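Local structure of aminoglycoside phosphotransferase (Streptomyces rimosus, 6FUC) at residues G70-D75 / L86-E91. The protein probably uses ATP to phosphorylate streptomycin at its 3'' hydroxyl, a modification that confers resistance to the antibiotic. Sequence-based numbering, arbitrary orientation. Where two conformers were deposited one is given.
Sequences GPRVLD and LTSTVE
With chi1 at 59°, S88 holds OG between its own backbone N and carbonyl carbon, and from there the hydroxyl reaches R72, whose backbone N donates to it over 2.9 Å. R72 meanwhile sets CG beside its backbone N (chi1 -64°); in one of its two conformers the chain bends at chi3 and S88 OG lies over one guanidinium face, near the rim, a placement that is therefore tentative. The exchange is reciprocal: S88 N returns a bond of 2.9 Å to R72 O, entering in the carbonyl plane, while T87 CA adds a CA-H...O contact to that same oxygen at 3.1 Å. Here the hydroxyl, a side-chain acceptor, carries the hydrogen bonding between the chains one step past the paired strands. Further along, V73 pairs with T87, but L74 and D75 together face L86, and the register slips by one residue: a classic beta bulge in the antiparallel hairpin of strands 73-79 and 82-88. The former is an outermost strand of the five-stranded sheet of this kinase-like fold; strand 40-45 flanks the latter, with backbone hydrogen bonding between T87 and Y41. At the bulge L86 O accepts two N-H groups from the same face of its plane, L74 N at 2.7 Å and D75 N at a longer 3.2 Å. L86 N closes the pair by donating to D75 O, and the D75 carboxylate forms a salt bridge with R77. L74 lays CD1 alongside the opposite backbone, 3.5 Å from S88 N. Beyond the strands, V90 CG2 packs against the N-CD side of the P71 ring, 3.6 Å from P71 N and 4.0 Å from P71 CD.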
# COMPACT_ATOMS: atom_id res chain seq x y z
N GLY A 70 8.50 4.83 -9.27
CA GLY A 70 8.31 5.01 -7.83
C GLY A 70 9.24 6.11 -7.34
O GLY A 70 9.93 6.76 -8.10
N PRO A 71 9.24 6.35 -6.04
CA PRO A 71 10.09 7.38 -5.43
C PRO A 71 11.55 6.98 -5.47
O PRO A 71 11.90 5.81 -5.69
CB PRO A 71 9.58 7.46 -4.01
CG PRO A 71 8.42 6.58 -3.89
CD PRO A 71 8.48 5.62 -5.03
N ARG A 72 12.41 7.95 -5.19
CA ARG A 72 13.82 7.67 -4.90
C ARG A 72 14.08 8.03 -3.44
O ARG A 72 13.52 8.99 -2.90
CB ARG A 72 14.73 8.52 -5.79
CG ARG A 72 14.53 8.14 -7.24
CD ARG A 72 15.25 9.10 -8.20
NE ARG A 72 14.74 10.47 -8.20
CZ ARG A 72 15.35 11.53 -7.64
NH1 ARG A 72 14.80 12.75 -7.80
NH2 ARG A 72 16.44 11.39 -6.90
N VAL A 73 14.97 7.24 -2.82
CA VAL A 73 15.43 7.58 -1.48
C VAL A 73 16.43 8.74 -1.55
O VAL A 73 17.47 8.61 -2.20
CB VAL A 73 16.04 6.38 -0.75
CG1 VAL A 73 16.53 6.80 0.62
CG2 VAL A 73 15.03 5.23 -0.66
N LEU A 74 16.11 9.83 -0.86
CA LEU A 74 16.99 11.00 -0.84
C LEU A 74 17.86 11.01 0.39
O LEU A 74 18.97 11.56 0.32
CB LEU A 74 16.14 12.28 -0.93
CG LEU A 74 15.31 12.39 -2.24
CD1 LEU A 74 14.46 13.62 -2.23
CD2 LEU A 74 16.20 12.36 -3.46
N ASP A 75 17.37 10.53 1.53
CA ASP A 75 18.22 10.47 2.73
C ASP A 75 17.57 9.49 3.72
O ASP A 75 16.39 9.18 3.64
CB ASP A 75 18.48 11.83 3.35
CG ASP A 75 19.81 11.93 4.13
OD1 ASP A 75 20.54 10.91 4.22
OD2 ASP A 75 20.05 13.04 4.67
N LEU A 86 13.61 10.12 3.83
CA LEU A 86 13.30 11.23 2.92
C LEU A 86 13.27 10.68 1.50
O LEU A 86 14.22 10.00 1.08
CB LEU A 86 14.33 12.36 3.05
CG LEU A 86 14.30 13.20 4.29
CD1 LEU A 86 14.64 12.45 5.54
CD2 LEU A 86 15.23 14.38 4.14
N THR A 87 12.18 10.95 0.74
CA THR A 87 12.02 10.47 -0.60
C THR A 87 11.56 11.58 -1.55
O THR A 87 10.99 12.59 -1.13
CB THR A 87 11.00 9.30 -0.64
OG1 THR A 87 9.77 9.73 -0.02
CG2 THR A 87 11.54 8.02 0.06
N SER A 88 11.81 11.35 -2.83
CA SER A 88 11.31 12.27 -3.86
C SER A 88 9.78 12.09 -4.00
O SER A 88 9.24 11.00 -3.98
CB SER A 88 12.04 12.06 -5.15
OG SER A 88 11.87 10.73 -5.61
N THR A 89 9.10 13.22 -4.27
CA THR A 89 7.72 13.17 -4.67
C THR A 89 7.56 12.47 -5.98
O THR A 89 8.31 12.74 -6.92
CB THR A 89 7.16 14.59 -4.78
OG1 THR A 89 7.26 15.15 -3.48
CG2 THR A 89 5.75 14.66 -5.31
N VAL A 90 6.54 11.61 -6.09
CA VAL A 90 6.08 11.10 -7.36
C VAL A 90 5.03 12.08 -7.81
O VAL A 90 3.94 12.13 -7.25
CB VAL A 90 5.56 9.68 -7.25
CG1 VAL A 90 4.99 9.26 -8.59
CG2 VAL A 90 6.70 8.74 -6.81
N GLU A 91 5.37 12.93 -8.78
CA GLU A 91 4.47 13.99 -9.17
C GLU A 91 3.22 13.49 -9.85
O GLU A 91 3.32 12.59 -10.68
CB GLU A 91 5.17 15.01 -10.04
CG GLU A 91 6.39 15.66 -9.41
CD GLU A 91 6.10 16.72 -8.36
OE1 GLU A 91 4.96 17.24 -8.24
OE2 GLU A 91 7.07 17.07 -7.64